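Local coordinates for transferrin binding protein B (Actinobacillus suis, PDB 3PQU), which probably binds host transferrin as an outer-membrane lipoprotein, serving as a surface receptor component in iron acquisition, at residues 120-133 / 145-158. Residues are numbered along the deposited sequence; the frame is centred on the assembly and turned at random.
Sequences YVRSGYVFDESYSE and FKNGIDGYIYYLGT
Paired backbone bonds join R122 with L156, G124 with Y154, V126 with Y152 and D128 with D150 along the antiparallel strands 121-128 and 150-157. Beyond them the register slips by one residue. Y131 N bonds G148 O across the loops, and E133 and K146 resume the pairing in the two-stranded hairpin 133-136/142-146.

Y154 leans across the partner strand. With chi1 at 80°, its CG sits between the backbone N and the carbonyl carbon, and the ring lies over G124, where no side chain intervenes. S123 CA makes a CH-pi contact with the ring face, 4.2 Å from its centroid, and Y154 OH reaches R122 CB at 3.5 Å.

In the five-stranded N-lobe handle sheet, 150-157 is the middle strand and 121-128 lies between it and edge strand 103-105. The face bearing V121, S123, I153 and Y155 packs on strands 306-312 and 318-326 of the neighbouring barrel. On this face I153 CD1 meets Y125 CB at 3.8 Å; the loop residue I149 brings CG2 to 4.0 Å from F127 CD1.

The Y131 ring lies alongside the D150 carboxylate, their planes 20° apart; D150 OD1 is 3.6 Å from Y131 CD2 and is salt-bridged to K97. D128 OD1 accepts from S130 N in an Asx turn, while T98 and S100 also bond its carboxylate. One water bridges S130 OG and N147 OD1, another E133 OE2 and K146 NZ.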
loop_
_atom_site.group_PDB
_atom_site.type_symbol
_atom_site.label_atom_id
_atom_site.label_comp_id
_atom_site.label_asym_id
_atom_site.label_seq_id
_atom_site.Cartn_x
_atom_site.Cartn_y
_atom_site.Cartn_z
ATOM N N TYR A 120 6.112 -3.787 10.394
ATOM C CA TYR A 120 5.118 -3.163 9.531
ATOM C C TYR A 120 4.249 -4.191 8.791
ATOM O O TYR A 120 3.258 -3.849 8.160
ATOM C CB TYR A 120 5.815 -2.242 8.521
ATOM C CG TYR A 120 6.592 -1.121 9.189
ATOM C CD1 TYR A 120 5.929 -0.003 9.696
ATOM C CD2 TYR A 120 7.976 -1.181 9.319
ATOM C CE1 TYR A 120 6.624 1.031 10.326
ATOM C CE2 TYR A 120 8.691 -0.136 9.952
ATOM C CZ TYR A 120 7.999 0.958 10.449
ATOM O OH TYR A 120 8.673 1.992 11.063
ATOM N N VAL A 121 4.635 -5.448 8.867
ATOM C CA VAL A 121 3.991 -6.473 8.060
ATOM C C VAL A 121 3.590 -7.663 8.915
ATOM O O VAL A 121 4.258 -7.967 9.909
ATOM C CB VAL A 121 4.942 -6.927 6.934
ATOM C CG1 VAL A 121 4.402 -8.155 6.245
ATOM C CG2 VAL A 121 5.161 -5.782 5.942
ATOM N N ARG A 122 2.483 -8.302 8.542
ATOM C CA ARG A 122 2.103 -9.598 9.072
ATOM C C ARG A 122 1.785 -10.507 7.884
ATOM O O ARG A 122 1.148 -10.072 6.930
ATOM C CB ARG A 122 0.848 -9.480 9.950
ATOM C CG ARG A 122 1.044 -8.720 11.254
ATOM C CD ARG A 122 1.867 -9.514 12.262
ATOM N NE ARG A 122 2.089 -8.737 13.482
ATOM C CZ ARG A 122 3.121 -7.917 13.667
ATOM N NH1 ARG A 122 4.035 -7.778 12.715
ATOM N NH2 ARG A 122 3.246 -7.250 14.808
ATOM N N SER A 123 2.204 -11.765 7.937
ATOM C CA SER A 123 1.851 -12.676 6.861
ATOM C C SER A 123 1.869 -14.103 7.332
ATOM O O SER A 123 2.396 -14.392 8.399
ATOM C CB SER A 123 2.799 -12.535 5.665
ATOM O OG SER A 123 3.964 -13.328 5.846
ATOM N N GLY A 124 1.311 -14.981 6.490
ATOM C CA GLY A 124 1.375 -16.424 6.666
ATOM C C GLY A 124 -0.019 -17.019 6.677
ATOM O O GLY A 124 -0.674 -17.167 5.643
ATOM N N TYR A 125 -0.488 -17.353 7.870
ATOM C CA TYR A 125 -1.728 -18.099 7.986
ATOM C C TYR A 125 -2.356 -17.881 9.354
ATOM O O TYR A 125 -1.696 -17.478 10.322
ATOM C CB TYR A 125 -1.478 -19.592 7.735
ATOM C CG TYR A 125 -0.314 -20.148 8.535
ATOM C CD1 TYR A 125 -0.435 -20.392 9.910
ATOM C CD2 TYR A 125 0.910 -20.410 7.928
ATOM C CE1 TYR A 125 0.657 -20.893 10.670
ATOM C CE2 TYR A 125 2.006 -20.918 8.672
ATOM C CZ TYR A 125 1.856 -21.158 10.046
ATOM O OH TYR A 125 2.912 -21.639 10.784
ATOM N N VAL A 126 -3.656 -18.111 9.394
ATOM C CA VAL A 126 -4.414 -18.080 10.630
ATOM C C VAL A 126 -5.471 -19.159 10.457
ATOM O O VAL A 126 -6.128 -19.231 9.418
ATOM C CB VAL A 126 -5.016 -16.687 10.856
ATOM C CG1 VAL A 126 -5.616 -16.139 9.552
ATOM C CG2 VAL A 126 -6.021 -16.701 11.989
ATOM N N PHE A 127 -5.604 -20.035 11.441
ATOM C CA PHE A 127 -6.465 -21.192 11.220
ATOM C C PHE A 127 -6.927 -21.905 12.482
ATOM O O PHE A 127 -6.332 -21.760 13.560
ATOM C CB PHE A 127 -5.744 -22.184 10.293
ATOM C CG PHE A 127 -4.655 -22.982 10.985
ATOM C CD1 PHE A 127 -4.918 -24.251 11.485
ATOM C CD2 PHE A 127 -3.374 -22.450 11.146
ATOM C CE1 PHE A 127 -3.916 -24.984 12.153
ATOM C CE2 PHE A 127 -2.372 -23.168 11.789
ATOM C CZ PHE A 127 -2.638 -24.441 12.295
ATOM N N ASP A 128 -8.009 -22.662 12.322
ATOM C CA ASP A 128 -8.522 -23.574 13.337
ATOM C C ASP A 128 -8.063 -24.964 12.898
ATOM O O ASP A 128 -8.311 -25.380 11.770
ATOM C CB ASP A 128 -10.060 -23.476 13.398
ATOM C CG ASP A 128 -10.679 -24.351 14.487
ATOM O OD1 ASP A 128 -10.142 -25.426 14.789
ATOM O OD2 ASP A 128 -11.736 -23.987 15.030
ATOM N N GLU A 129 -7.359 -25.676 13.763
ATOM C CA GLU A 129 -6.815 -26.981 13.378
ATOM C C GLU A 129 -7.903 -27.977 12.959
ATOM O O GLU A 129 -7.668 -28.837 12.117
ATOM C CB GLU A 129 -6.039 -27.591 14.544
ATOM C CG GLU A 129 -5.507 -28.974 14.284
ATOM C CD GLU A 129 -4.693 -29.502 15.461
ATOM O OE1 GLU A 129 -3.812 -28.768 15.956
ATOM O OE2 GLU A 129 -4.932 -30.651 15.895
ATOM N N SER A 130 -9.080 -27.897 13.573
ATOM C CA SER A 130 -10.107 -28.886 13.275
ATOM C C SER A 130 -11.498 -28.338 13.473
ATOM O O SER A 130 -11.988 -28.257 14.609
ATOM C CB SER A 130 -9.918 -30.156 14.128
ATOM O OG SER A 130 -10.803 -31.186 13.698
ATOM N N TYR A 131 -12.146 -28.022 12.356
ATOM C CA TYR A 131 -13.458 -27.373 12.353
ATOM C C TYR A 131 -14.398 -28.042 11.347
ATOM O O TYR A 131 -14.066 -28.241 10.184
ATOM C CB TYR A 131 -13.326 -25.865 12.028
ATOM C CG TYR A 131 -14.680 -25.183 11.879
ATOM C CD1 TYR A 131 -15.449 -24.858 13.004
ATOM C CD2 TYR A 131 -15.207 -24.898 10.623
ATOM C CE1 TYR A 131 -16.705 -24.261 12.874
ATOM C CE2 TYR A 131 -16.465 -24.289 10.482
ATOM C CZ TYR A 131 -17.198 -23.977 11.608
ATOM O OH TYR A 131 -18.426 -23.382 11.474
ATOM N N SER A 132 -15.584 -28.379 11.804
ATOM C CA SER A 132 -16.501 -29.173 11.015
ATOM C C SER A 132 -17.653 -28.298 10.528
ATOM O O SER A 132 -18.347 -27.672 11.328
ATOM C CB SER A 132 -17.030 -30.325 11.885
ATOM O OG SER A 132 -18.067 -31.019 11.229
ATOM N N GLU A 133 -17.844 -28.229 9.218
ATOM C CA GLU A 133 -19.001 -27.520 8.671
ATOM C C GLU A 133 -19.946 -28.520 8.038
ATOM O O GLU A 133 -19.591 -29.211 7.078
ATOM C CB GLU A 133 -18.591 -26.468 7.627
ATOM C CG GLU A 133 -19.784 -25.689 7.060
ATOM C CD GLU A 133 -19.419 -24.798 5.874
ATOM O OE1 GLU A 133 -20.183 -23.856 5.566
ATOM O OE2 GLU A 133 -18.372 -25.044 5.248
ATOM N N PHE A 145 -20.448 -30.948 3.670
ATOM C CA PHE A 145 -19.696 -31.524 4.767
ATOM C C PHE A 145 -18.214 -31.351 4.538
ATOM O O PHE A 145 -17.644 -32.010 3.673
ATOM C CB PHE A 145 -20.006 -33.009 4.945
ATOM C CG PHE A 145 -19.136 -33.674 5.978
ATOM C CD1 PHE A 145 -18.860 -33.034 7.181
ATOM C CD2 PHE A 145 -18.587 -34.924 5.750
ATOM C CE1 PHE A 145 -18.047 -33.628 8.140
ATOM C CE2 PHE A 145 -17.771 -35.531 6.706
ATOM C CZ PHE A 145 -17.503 -34.885 7.900
ATOM N N LYS A 146 -17.608 -30.451 5.311
ATOM C CA LYS A 146 -16.176 -30.180 5.243
ATOM C C LYS A 146 -15.608 -30.284 6.662
ATOM O O LYS A 146 -16.301 -30.001 7.640
ATOM C CB LYS A 146 -15.920 -28.795 4.642
ATOM C CG LYS A 146 -16.496 -28.599 3.217
ATOM C CD LYS A 146 -16.295 -27.153 2.716
ATOM C CE LYS A 146 -16.582 -27.024 1.219
ATOM N NZ LYS A 146 -16.466 -25.612 0.761
ATOM N N ASN A 147 -14.358 -30.707 6.775
ATOM C CA ASN A 147 -13.762 -30.920 8.087
ATOM C C ASN A 147 -12.254 -30.786 8.075
ATOM O O ASN A 147 -11.641 -30.809 7.013
ATOM C CB ASN A 147 -14.170 -32.279 8.666
ATOM C CG ASN A 147 -13.972 -32.339 10.179
ATOM O OD1 ASN A 147 -13.880 -31.308 10.839
ATOM N ND2 ASN A 147 -13.887 -33.541 10.721
ATOM N N GLY A 148 -11.651 -30.599 9.252
ATOM C CA GLY A 148 -10.216 -30.400 9.325
ATOM C C GLY A 148 -9.810 -28.926 9.378
ATOM O O GLY A 148 -10.556 -28.086 9.881
ATOM N N ILE A 149 -8.614 -28.613 8.886
ATOM C CA ILE A 149 -8.109 -27.223 8.937
ATOM C C ILE A 149 -9.070 -26.240 8.276
ATOM O O ILE A 149 -9.585 -26.502 7.192
ATOM C CB ILE A 149 -6.689 -27.102 8.334
ATOM C CG1 ILE A 149 -5.665 -27.723 9.295
ATOM C CG2 ILE A 149 -6.290 -25.623 8.016
ATOM C CD1 ILE A 149 -4.265 -27.805 8.700
ATOM N N ASP A 150 -9.335 -25.128 8.954
ATOM C CA ASP A 150 -10.152 -24.060 8.392
ATOM C C ASP A 150 -9.460 -22.752 8.669
ATOM O O ASP A 150 -9.195 -22.437 9.828
ATOM C CB ASP A 150 -11.542 -24.013 9.048
ATOM C CG ASP A 150 -12.477 -23.047 8.339
ATOM O OD1 ASP A 150 -13.224 -22.298 9.004
ATOM O OD2 ASP A 150 -12.448 -23.033 7.100
ATOM N N GLY A 151 -9.156 -21.983 7.624
ATOM C CA GLY A 151 -8.455 -20.731 7.846
ATOM C C GLY A 151 -8.051 -20.049 6.565
ATOM O O GLY A 151 -8.663 -20.301 5.526
ATOM N N TYR A 152 -7.003 -19.223 6.637
ATOM C CA TYR A 152 -6.630 -18.330 5.547
ATOM C C TYR A 152 -5.125 -18.226 5.375
ATOM O O TYR A 152 -4.361 -18.351 6.338
ATOM C CB TYR A 152 -7.181 -16.936 5.838
ATOM C CG TYR A 152 -8.670 -16.899 6.042
ATOM C CD1 TYR A 152 -9.528 -16.505 5.019
ATOM C CD2 TYR A 152 -9.227 -17.284 7.255
ATOM C CE1 TYR A 152 -10.919 -16.479 5.209
ATOM C CE2 TYR A 152 -10.603 -17.267 7.455
ATOM C CZ TYR A 152 -11.440 -16.868 6.431
ATOM O OH TYR A 152 -12.797 -16.863 6.648
ATOM N N ILE A 153 -4.702 -17.996 4.143
ATOM C CA ILE A 153 -3.320 -17.602 3.861
ATOM C C ILE A 153 -3.398 -16.111 3.548
ATOM O O ILE A 153 -4.320 -15.680 2.862
ATOM C CB ILE A 153 -2.782 -18.349 2.651
ATOM C CG1 ILE A 153 -2.916 -19.884 2.858
ATOM C CG2 ILE A 153 -1.342 -17.926 2.352
ATOM C CD1 ILE A 153 -2.225 -20.448 4.128
ATOM N N TYR A 154 -2.466 -15.307 4.040
ATOM C CA TYR A 154 -2.587 -13.873 3.804
ATOM C C TYR A 154 -1.258 -13.144 3.937
ATOM O O TYR A 154 -0.285 -13.687 4.460
ATOM C CB TYR A 154 -3.588 -13.260 4.797
ATOM C CG TYR A 154 -2.960 -13.011 6.169
ATOM C CD1 TYR A 154 -2.547 -11.727 6.556
ATOM C CD2 TYR A 154 -2.728 -14.056 7.044
ATOM C CE1 TYR A 154 -1.956 -11.503 7.804
ATOM C CE2 TYR A 154 -2.132 -13.844 8.295
ATOM C CZ TYR A 154 -1.745 -12.567 8.655
ATOM O OH TYR A 154 -1.163 -12.355 9.878
ATOM N N TYR A 155 -1.249 -11.898 3.481
ATOM C CA TYR A 155 -0.273 -10.931 3.956
ATOM C C TYR A 155 -0.984 -9.605 4.168
ATOM O O TYR A 155 -1.992 -9.311 3.523
ATOM C CB TYR A 155 0.939 -10.779 2.980
ATOM C CG TYR A 155 0.690 -9.882 1.768
ATOM C CD1 TYR A 155 0.892 -8.504 1.841
ATOM C CD2 TYR A 155 0.268 -10.418 0.550
ATOM C CE1 TYR A 155 0.668 -7.679 0.725
ATOM C CE2 TYR A 155 0.036 -9.605 -0.561
ATOM C CZ TYR A 155 0.238 -8.230 -0.464
ATOM O OH TYR A 155 0.027 -7.410 -1.563
ATOM N N LEU A 156 -0.455 -8.795 5.072
ATOM C CA LEU A 156 -1.013 -7.470 5.298
ATOM C C LEU A 156 0.090 -6.527 5.742
ATOM O O LEU A 156 0.848 -6.842 6.654
ATOM C CB LEU A 156 -2.087 -7.534 6.387
ATOM C CG LEU A 156 -2.725 -6.213 6.786
ATOM C CD1 LEU A 156 -3.448 -5.601 5.584
ATOM C CD2 LEU A 156 -3.687 -6.432 7.939
ATOM N N GLY A 157 0.178 -5.369 5.106
ATOM C CA GLY A 157 1.207 -4.416 5.450
ATOM C C GLY A 157 0.614 -3.082 5.828
ATOM O O GLY A 157 -0.550 -2.796 5.534
ATOM N N THR A 158 1.421 -2.264 6.495
ATOM C CA THR A 158 0.995 -0.931 6.868
ATOM C C THR A 158 2.071 0.063 6.464
ATOM O O THR A 158 3.237 -0.298 6.313
ATOM C CB THR A 158 0.692 -0.841 8.386
ATOM O OG1 THR A 158 0.158 0.455 8.703
ATOM C CG2 THR A 158 1.957 -1.066 9.187
HETATM O O HOH W 1 -13.637 -31.128 13.519
HETATM O O HOH W 2 -17.357 -23.334 2.802
#